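Local atomic coordinates of multiheme cytochrome cf (PDB entry 6QVM), a protein that probably passes electrons along its eleven c-type hemes to insoluble iron(III) outside the cell, seated in the S-layer of a thermophilic bacterium. Residues C35-Q40 / A92-Y97; L77-V82 / Y213-P218; T226-S231 / L360-G365. All coordinates share one frame; numbering follows the deposited sequence.

Contact 1: C35-Q40 / A92-Y97. With HEC (heme c), chain E.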
# COMPACT_ATOMS: atom_id res chain seq x y z
N CYS A 35 9.37 -19.70 -24.99
CA CYS A 35 9.74 -18.77 -23.93
C CYS A 35 9.93 -17.37 -24.51
O CYS A 35 9.45 -16.38 -23.95
CB CYS A 35 11.02 -19.23 -23.24
SG CYS A 35 11.06 -20.97 -22.77
N SER A 36 10.62 -17.29 -25.65
CA SER A 36 10.94 -16.00 -26.26
C SER A 36 9.70 -15.25 -26.73
O SER A 36 9.81 -14.07 -27.08
CB SER A 36 11.89 -16.22 -27.44
OG SER A 36 11.21 -16.83 -28.53
N TYR A 37 8.53 -15.90 -26.76
CA TYR A 37 7.30 -15.21 -27.13
C TYR A 37 6.88 -14.21 -26.06
O TYR A 37 6.45 -13.10 -26.37
CB TYR A 37 6.20 -16.25 -27.38
CG TYR A 37 4.90 -15.69 -27.93
CD1 TYR A 37 4.78 -15.33 -29.26
CD2 TYR A 37 3.78 -15.54 -27.11
CE1 TYR A 37 3.59 -14.82 -29.76
CE2 TYR A 37 2.59 -15.03 -27.60
CZ TYR A 37 2.50 -14.68 -28.93
OH TYR A 37 1.32 -14.18 -29.44
N CYS A 38 7.04 -14.58 -24.78
CA CYS A 38 6.67 -13.72 -23.67
C CYS A 38 7.86 -13.15 -22.91
O CYS A 38 7.69 -12.16 -22.20
CB CYS A 38 5.78 -14.49 -22.67
SG CYS A 38 4.25 -15.15 -23.38
N HIS A 39 9.04 -13.75 -23.03
CA HIS A 39 10.22 -13.31 -22.30
C HIS A 39 11.27 -12.78 -23.27
O HIS A 39 11.43 -13.31 -24.38
CB HIS A 39 10.83 -14.45 -21.47
CG HIS A 39 9.94 -14.94 -20.38
ND1 HIS A 39 9.89 -14.35 -19.13
CD2 HIS A 39 9.06 -15.97 -20.34
CE1 HIS A 39 9.02 -15.00 -18.38
NE2 HIS A 39 8.50 -15.99 -19.09
N GLN A 40 11.98 -11.75 -22.84
CA GLN A 40 13.12 -11.25 -23.60
C GLN A 40 14.32 -12.17 -23.41
O GLN A 40 14.54 -12.73 -22.33
CB GLN A 40 13.48 -9.83 -23.18
CG GLN A 40 12.41 -8.80 -23.54
CD GLN A 40 12.75 -7.41 -23.03
OE1 GLN A 40 13.84 -6.90 -23.28
NE2 GLN A 40 11.83 -6.80 -22.30
N ALA A 92 -3.28 -12.60 -25.75
CA ALA A 92 -3.94 -11.58 -26.55
C ALA A 92 -4.09 -12.07 -27.99
O ALA A 92 -3.46 -13.05 -28.41
CB ALA A 92 -3.14 -10.28 -26.52
N VAL A 93 -4.93 -11.37 -28.75
CA VAL A 93 -5.08 -11.69 -30.16
C VAL A 93 -3.79 -11.35 -30.89
O VAL A 93 -3.22 -10.26 -30.72
CB VAL A 93 -6.28 -10.95 -30.76
CG1 VAL A 93 -6.23 -10.96 -32.28
CG2 VAL A 93 -7.58 -11.58 -30.27
N ASP A 94 -3.32 -12.28 -31.72
CA ASP A 94 -2.07 -12.13 -32.46
C ASP A 94 -2.33 -12.41 -33.93
O ASP A 94 -2.64 -13.55 -34.29
CB ASP A 94 -0.99 -13.06 -31.90
CG ASP A 94 0.40 -12.77 -32.44
OD1 ASP A 94 0.51 -12.09 -33.49
OD2 ASP A 94 1.38 -13.23 -31.82
N LEU A 95 -2.20 -11.38 -34.77
CA LEU A 95 -2.49 -11.53 -36.19
C LEU A 95 -1.49 -12.42 -36.91
O LEU A 95 -1.76 -12.82 -38.05
CB LEU A 95 -2.55 -10.16 -36.86
CG LEU A 95 -3.65 -9.21 -36.38
CD1 LEU A 95 -3.65 -7.92 -37.18
CD2 LEU A 95 -5.01 -9.88 -36.42
N ASN A 96 -0.36 -12.74 -36.28
CA ASN A 96 0.56 -13.71 -36.86
C ASN A 96 0.04 -15.14 -36.79
O ASN A 96 0.56 -16.01 -37.50
CB ASN A 96 1.92 -13.63 -36.15
CG ASN A 96 2.67 -12.35 -36.45
OD1 ASN A 96 2.60 -11.82 -37.56
ND2 ASN A 96 3.40 -11.85 -35.47
N TYR A 97 -0.99 -15.40 -35.98
CA TYR A 97 -1.41 -16.77 -35.71
C TYR A 97 -2.92 -16.99 -35.68
O TYR A 97 -3.36 -18.11 -35.96
CB TYR A 97 -0.84 -17.25 -34.36
CG TYR A 97 0.67 -17.24 -34.28
CD1 TYR A 97 1.42 -18.23 -34.90
CD2 TYR A 97 1.34 -16.25 -33.57
CE1 TYR A 97 2.80 -18.23 -34.83
CE2 TYR A 97 2.72 -16.25 -33.49
CZ TYR A 97 3.45 -17.24 -34.12
OH TYR A 97 4.82 -17.24 -34.04
FE HEC E . 7.50 -17.37 -18.24
CHA HEC E . 7.43 -15.78 -15.19
CHB HEC E . 10.39 -18.97 -17.33
CHC HEC E . 7.43 -19.14 -21.20
CHD HEC E . 4.76 -15.52 -19.31
NA HEC E . 8.67 -17.38 -16.57
C1A HEC E . 8.49 -16.62 -15.44
C2A HEC E . 9.60 -16.86 -14.54
C3A HEC E . 10.43 -17.73 -15.14
C4A HEC E . 9.86 -18.07 -16.43
CMA HEC E . 11.75 -18.29 -14.58
CAA HEC E . 9.78 -16.18 -13.16
CBA HEC E . 9.68 -17.21 -12.04
CGA HEC E . 8.25 -17.56 -11.77
O1A HEC E . 7.98 -18.74 -11.42
O2A HEC E . 7.37 -16.67 -11.89
NB HEC E . 8.69 -18.78 -19.11
C1B HEC E . 9.82 -19.33 -18.53
C2B HEC E . 10.31 -20.36 -19.42
C3B HEC E . 9.50 -20.41 -20.50
C4B HEC E . 8.45 -19.42 -20.31
CMB HEC E . 11.58 -21.20 -19.14
CAB HEC E . 9.63 -21.34 -21.72
CBB HEC E . 9.48 -22.83 -21.33
NC HEC E . 6.35 -17.31 -19.94
C1C HEC E . 6.47 -18.16 -21.02
C2C HEC E . 5.41 -17.85 -21.97
C3C HEC E . 4.64 -16.88 -21.43
C4C HEC E . 5.23 -16.51 -20.15
CMC HEC E . 5.18 -18.62 -23.29
CAC HEC E . 3.39 -16.18 -22.04
CBC HEC E . 2.24 -17.16 -22.39
ND HEC E . 6.29 -15.88 -17.39
C1D HEC E . 5.21 -15.27 -18.03
C2D HEC E . 4.62 -14.32 -17.13
C3D HEC E . 5.45 -14.40 -15.84
C4D HEC E . 6.46 -15.40 -16.09
CMD HEC E . 3.39 -13.42 -17.39
CAD HEC E . 5.26 -13.62 -14.53
CBD HEC E . 4.26 -14.41 -13.69
CGD HEC E . 4.06 -13.75 -12.35
O1D HEC E . 5.07 -13.35 -11.71
O2D HEC E . 2.88 -13.65 -11.91
O HOH W 1 -0.76 -12.47 -28.00
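Tyr37, the second variable residue of a CXXCH heme c attachment motif, reaches from the helical turn 35-38 across to Asp94 in the 92-97 loop. Its OH donates to Asp94 OD2 at 2.6 Å, using the anti lone pair of that oxygen, and the phenol ring and carboxylate lie nearly coplanar, 24° apart. Having CG anti to the backbone N (chi1 -174°) sends the ring away from the porphyrin toward the loop. A water adds a second link, giving its protons to Tyr37 OH at 3.1 Å and Ala92 O at 2.8 Å. On the other side of the motif, Cys35 SG and Cys38 SG form the thioethers to CAB and CAC, while His39 NE2 holds the iron at 1.9 Å; Thr24 N, from the first residue in the model, is the other axial ligand, as the N-terminal amine is in cytochrome f. Within the loop an Asx turn forms: Asn96 N donates to Asp94 OD1 at 3.0 Å from above the carboxylate plane, while OD2 also has a long, weak ion pair with Arg80. Tyr97 slides past Tyr37 in the opposite direction, CE2 meeting CE1 at 4.1 Å, and Lys33 makes cation-pi contacts with both rings.

Contact 2: L77-V82 / Y213-P218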
# COMPACT_ATOMS: atom_id res chain seq x y z
N LEU A 77 9.55 -9.32 -19.52
CA LEU A 77 8.47 -9.68 -20.43
C LEU A 77 8.55 -8.88 -21.72
O LEU A 77 8.93 -7.70 -21.73
CB LEU A 77 7.11 -9.45 -19.77
CG LEU A 77 6.85 -10.23 -18.48
CD1 LEU A 77 5.55 -9.77 -17.84
CD2 LEU A 77 6.82 -11.72 -18.74
N THR A 78 8.20 -9.53 -22.83
CA THR A 78 7.94 -8.84 -24.08
C THR A 78 6.57 -8.17 -24.02
O THR A 78 5.83 -8.29 -23.04
CB THR A 78 8.01 -9.81 -25.26
OG1 THR A 78 6.98 -10.80 -25.13
CG2 THR A 78 9.37 -10.51 -25.29
N GLU A 79 6.22 -7.45 -25.09
CA GLU A 79 4.88 -6.89 -25.18
C GLU A 79 3.83 -7.99 -25.07
O GLU A 79 2.82 -7.85 -24.38
CB GLU A 79 4.70 -6.12 -26.48
CG GLU A 79 3.28 -5.59 -26.68
CD GLU A 79 3.13 -4.81 -27.98
OE1 GLU A 79 3.85 -5.10 -28.97
OE2 GLU A 79 2.28 -3.89 -28.00
N ARG A 80 4.08 -9.11 -25.75
CA ARG A 80 3.15 -10.23 -25.71
C ARG A 80 3.02 -10.79 -24.30
O ARG A 80 1.93 -11.19 -23.88
CB ARG A 80 3.59 -11.32 -26.69
CG ARG A 80 3.45 -10.91 -28.15
CD ARG A 80 1.99 -10.86 -28.56
NE ARG A 80 1.76 -9.95 -29.68
CZ ARG A 80 0.55 -9.63 -30.13
NH1 ARG A 80 -0.52 -10.16 -29.56
NH2 ARG A 80 0.41 -8.79 -31.14
N GLY A 81 4.13 -10.83 -23.56
CA GLY A 81 4.06 -11.30 -22.18
C GLY A 81 3.27 -10.35 -21.29
O GLY A 81 2.47 -10.78 -20.45
N VAL A 82 3.50 -9.05 -21.46
CA VAL A 82 2.72 -8.04 -20.74
C VAL A 82 1.23 -8.21 -21.02
O VAL A 82 0.42 -8.32 -20.10
CB VAL A 82 3.21 -6.63 -21.11
CG1 VAL A 82 2.22 -5.60 -20.63
CG2 VAL A 82 4.59 -6.37 -20.55
N TYR A 213 2.58 3.88 -34.39
CA TYR A 213 2.43 3.95 -32.94
C TYR A 213 3.44 3.00 -32.29
O TYR A 213 3.05 1.97 -31.72
CB TYR A 213 1.01 3.59 -32.50
CG TYR A 213 -0.08 4.25 -33.31
CD1 TYR A 213 -0.47 5.56 -33.05
CD2 TYR A 213 -0.73 3.56 -34.33
CE1 TYR A 213 -1.48 6.16 -33.78
CE2 TYR A 213 -1.73 4.15 -35.06
CZ TYR A 213 -2.10 5.45 -34.79
OH TYR A 213 -3.10 6.03 -35.52
N PRO A 214 4.73 3.31 -32.35
CA PRO A 214 5.73 2.37 -31.83
C PRO A 214 5.72 2.32 -30.31
O PRO A 214 5.39 3.29 -29.63
CB PRO A 214 7.05 2.94 -32.35
CG PRO A 214 6.79 4.40 -32.46
CD PRO A 214 5.34 4.56 -32.84
N ARG A 215 6.08 1.16 -29.79
CA ARG A 215 6.10 0.94 -28.35
C ARG A 215 7.43 1.43 -27.80
O ARG A 215 8.48 0.88 -28.13
CB ARG A 215 5.87 -0.54 -28.04
CG ARG A 215 5.82 -0.87 -26.55
CD ARG A 215 5.24 -2.25 -26.33
NE ARG A 215 5.04 -2.54 -24.91
CZ ARG A 215 5.88 -3.23 -24.15
NH1 ARG A 215 7.00 -3.73 -24.67
NH2 ARG A 215 5.59 -3.45 -22.87
N VAL A 216 7.39 2.47 -26.96
CA VAL A 216 8.60 3.13 -26.49
C VAL A 216 8.88 2.70 -25.06
O VAL A 216 7.98 2.70 -24.21
CB VAL A 216 8.46 4.67 -26.58
CG1 VAL A 216 9.73 5.35 -26.08
CG2 VAL A 216 8.16 5.09 -28.01
N LEU A 217 10.13 2.33 -24.80
CA LEU A 217 10.55 2.00 -23.44
C LEU A 217 10.40 3.23 -22.55
O LEU A 217 10.92 4.30 -22.90
CB LEU A 217 12.00 1.52 -23.44
CG LEU A 217 12.50 0.74 -22.23
CD1 LEU A 217 11.80 -0.61 -22.15
CD2 LEU A 217 14.01 0.56 -22.32
N PRO A 218 9.70 3.13 -21.43
CA PRO A 218 9.55 4.29 -20.54
C PRO A 218 10.83 4.60 -19.78
O PRO A 218 11.65 3.72 -19.49
CB PRO A 218 8.44 3.87 -19.57
CG PRO A 218 7.81 2.65 -20.19
CD PRO A 218 8.91 1.99 -20.96
O HOH W 2 8.40 -5.44 -22.72
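Glu79, in the first turn of helix 79-86, and Arg215, on the irregular 213-218 loop, bring their CA atoms to 8.5 Å, the closest backbone approach, so side chains must bridge the distance. Both have CG anti to the backbone N and run extended (chi1 176° for Glu79, -178° for Arg215), and they slide past each other in opposite directions. The touch is therefore alongside: Glu79 CD lies 3.7 Å from Arg215 CD, and Glu79 CB sits over one face of the guanidinium, offset toward its rim. The carboxylate and guanidinium planes are 17° apart, yet the charges do not pair, since Glu79 OE2 is 4.4 Å from Arg215 NE and well out of the guanidinium plane. Each polar end has another partner. Glu79 makes its salt bridge with Arg111, and Arg215 NH2 donates to Ala363 O. In the guanidinium plane, a water accepts from Arg215 NH1 at 2.9 Å and donates to Leu77 O, tying the arginine to the backbone just ahead of the helix. Val82 CG2 comes within 3.9 Å of Arg215 NH2 from the next turn. Thr78 N-caps the helix, its OG1 accepting from Gly81 N at 3.3 Å; the arginine packs on this capped helix start, which is wedged between two heme pockets: Leu77 touches one heme and Val82 the other.

Contact 3: T226-S231 / L360-G365. With HEC (heme c), chain G.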
# COMPACT_ATOMS: atom_id res chain seq x y z
N THR A 226 -2.26 3.93 -11.25
CA THR A 226 -2.72 2.81 -10.44
C THR A 226 -3.44 1.76 -11.28
O THR A 226 -3.26 0.55 -11.07
CB THR A 226 -3.64 3.33 -9.33
OG1 THR A 226 -2.85 3.98 -8.33
CG2 THR A 226 -4.47 2.20 -8.71
N LYS A 227 -4.22 2.20 -12.26
CA LYS A 227 -5.02 1.27 -13.06
C LYS A 227 -4.12 0.29 -13.81
O LYS A 227 -4.47 -0.89 -13.97
CB LYS A 227 -5.92 2.04 -14.01
CG LYS A 227 -7.18 1.31 -14.43
N LYS A 228 -2.95 0.75 -14.25
CA LYS A 228 -2.01 -0.15 -14.94
C LYS A 228 -1.42 -1.17 -13.98
O LYS A 228 -1.27 -2.35 -14.33
CB LYS A 228 -0.90 0.66 -15.61
CG LYS A 228 0.07 -0.16 -16.43
CD LYS A 228 -0.22 -0.06 -17.92
CE LYS A 228 1.04 0.24 -18.73
NZ LYS A 228 1.88 -0.97 -18.93
N CYS A 229 -1.08 -0.75 -12.76
CA CYS A 229 -0.60 -1.69 -11.75
C CYS A 229 -1.63 -2.78 -11.49
O CYS A 229 -1.28 -3.97 -11.40
CB CYS A 229 -0.27 -0.96 -10.45
SG CYS A 229 0.72 0.55 -10.63
N GLN A 230 -2.90 -2.40 -11.38
CA GLN A 230 -3.94 -3.37 -11.06
C GLN A 230 -4.19 -4.34 -12.21
O GLN A 230 -4.62 -5.47 -11.97
CB GLN A 230 -5.23 -2.63 -10.69
CG GLN A 230 -5.15 -1.88 -9.37
CD GLN A 230 -6.38 -1.04 -9.10
OE1 GLN A 230 -6.86 -0.31 -9.97
NE2 GLN A 230 -6.91 -1.15 -7.89
N SER A 231 -3.93 -3.92 -13.45
CA SER A 231 -4.19 -4.78 -14.60
C SER A 231 -3.36 -6.06 -14.58
O SER A 231 -3.76 -7.05 -15.20
CB SER A 231 -3.94 -4.00 -15.90
OG SER A 231 -2.56 -3.74 -16.07
N LEU A 360 8.39 1.91 -16.20
CA LEU A 360 9.34 0.94 -16.73
C LEU A 360 9.07 -0.46 -16.19
O LEU A 360 9.17 -1.45 -16.93
CB LEU A 360 10.77 1.37 -16.41
CG LEU A 360 11.91 0.46 -16.89
CD1 LEU A 360 11.83 0.22 -18.39
CD2 LEU A 360 13.26 1.05 -16.51
N HIS A 361 8.71 -0.56 -14.91
CA HIS A 361 8.34 -1.85 -14.35
C HIS A 361 7.07 -2.39 -15.01
O HIS A 361 6.99 -3.58 -15.35
CB HIS A 361 8.13 -1.74 -12.84
CG HIS A 361 7.43 -2.91 -12.24
ND1 HIS A 361 8.04 -4.14 -12.10
CD2 HIS A 361 6.17 -3.06 -11.78
CE1 HIS A 361 7.19 -4.99 -11.55
NE2 HIS A 361 6.04 -4.36 -11.36
N ALA A 362 6.07 -1.52 -15.20
CA ALA A 362 4.80 -1.96 -15.77
C ALA A 362 4.93 -2.43 -17.21
O ALA A 362 4.06 -3.17 -17.69
CB ALA A 362 3.78 -0.83 -15.68
N ALA A 363 5.98 -2.01 -17.92
CA ALA A 363 6.18 -2.42 -19.30
C ALA A 363 7.05 -3.67 -19.43
O ALA A 363 7.19 -4.19 -20.54
CB ALA A 363 6.82 -1.28 -20.11
N THR A 364 7.62 -4.16 -18.33
CA THR A 364 8.52 -5.31 -18.38
C THR A 364 8.25 -6.37 -17.32
O THR A 364 8.70 -7.50 -17.49
CB THR A 364 9.98 -4.86 -18.24
OG1 THR A 364 10.17 -4.31 -16.93
CG2 THR A 364 10.33 -3.82 -19.29
N GLY A 365 7.53 -6.06 -16.24
CA GLY A 365 7.43 -7.00 -15.13
C GLY A 365 8.74 -7.24 -14.42
O GLY A 365 8.93 -8.29 -13.79
FE HEC G . 4.51 -5.36 -10.74
CHA HEC G . 6.67 -7.46 -9.08
CHB HEC G . 4.33 -3.35 -7.95
CHC HEC G . 2.60 -3.08 -12.47
CHD HEC G . 4.14 -7.60 -13.31
NA HEC G . 5.32 -5.41 -8.86
C1A HEC G . 6.21 -6.35 -8.39
C2A HEC G . 6.57 -5.99 -7.04
C3A HEC G . 5.93 -4.86 -6.72
C4A HEC G . 5.12 -4.47 -7.86
CMA HEC G . 6.02 -4.10 -5.38
CAA HEC G . 7.55 -6.77 -6.13
CBA HEC G . 8.96 -6.26 -6.45
CGA HEC G . 9.98 -6.99 -5.61
O1A HEC G . 9.92 -8.25 -5.52
O2A HEC G . 10.86 -6.30 -5.04
NB HEC G . 3.58 -3.57 -10.28
C1B HEC G . 3.79 -2.85 -9.11
C2B HEC G . 3.33 -1.49 -9.34
C3B HEC G . 2.84 -1.42 -10.59
C4B HEC G . 2.99 -2.73 -11.20
CMB HEC G . 3.37 -0.37 -8.27
CAB HEC G . 2.23 -0.19 -11.30
CBB HEC G . 3.33 0.86 -11.58
NC HEC G . 3.53 -5.35 -12.53
C1C HEC G . 2.81 -4.31 -13.06
C2C HEC G . 2.42 -4.63 -14.42
C3C HEC G . 2.78 -5.92 -14.64
C4C HEC G . 3.52 -6.37 -13.46
CMC HEC G . 1.51 -3.75 -15.31
CAC HEC G . 2.51 -6.76 -15.91
CBC HEC G . 3.20 -6.14 -17.13
ND HEC G . 5.28 -7.24 -11.12
C1D HEC G . 5.00 -7.95 -12.29
C2D HEC G . 5.76 -9.18 -12.25
C3D HEC G . 6.55 -9.14 -10.94
C4D HEC G . 6.19 -7.90 -10.30
CMD HEC G . 5.77 -10.28 -13.32
CAD HEC G . 7.53 -10.23 -10.43
CBD HEC G . 6.72 -11.35 -9.80
CGD HEC G . 6.04 -10.81 -8.57
O1D HEC G . 6.75 -10.52 -7.57
O2D HEC G . 4.79 -10.66 -8.59
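Lys228 takes an unusually bent path to Ala362 of helix 359-362: after a first torsion with CG anti to the backbone N, the chain swings through chi2 102° and chi3 132°, both away from staggered values. The bends lay it round the Ala362 methyl, with CG and NZ each 3.8 Å from Ala362 CB, and bring the ammonium NZ to Ala362 O at 3.3 Å, a weak hydrogen bond. This lysine carries nearly the whole protein-to-protein contact; what really joins 226-231 to 360-365 is the heme between them. Cys229 SG is bonded to the vinyl-derived CAB at 1.8 Å, while His361 NE2 binds the iron at 1.9 Å, with porphyrin NB at the edge of its imidazole, in plane. His233, from the same helix as Cys229, is the other axial ligand. Second-shell bonds steady both sides. His361 ND1 donates to Asp366 O, which helps set the rotation of the imidazole. His361 O in turn accepts from both Thr364 N and Gly365 N, and Thr364 OG1 donates back to Leu360 O. Across the heme edge, the CMC methyl is packed by Ala362 CB at 3.7 Å and by Lys228 O at 3.3 Å. Ser231 OG donates to Lys228 O at 2.6 Å, and Gln86 NE2 also bonds to the hydroxyl. The arrangement is the bis-histidine c-type heme site of multiheme cytochromes: the CXXCH helix running from Cys229 to His233 supplies the Cys229 thioether and the proximal histidine, and a helix about 130 residues further along the chain supplies the distal one.

Overall arrangement
All three contacts are partly buried, but they step inward: contact 1 lies about 32 Å from the centre of the chain, contact 2 about 26 Å and contact 3 about 15 Å. Contacts 1 and 2 each include an exposed residue, Tyr97 and Arg215; contact 3 has none among its touching residues. Contact 2 is the bridge. Thr78 OG1 and N probably hydrogen-bond to Tyr37 O and Cys38 O of contact 1, and Leu77 N probably to Thr364 O of contact 3. Leu77 also lines the heme pocket of contact 1, Val82 that of contact 3. The chemistry differs accordingly: a short phenol-carboxylate bond, apolar chain packing between two hemes, and one weak lysine bond beside a bis-histidine heme.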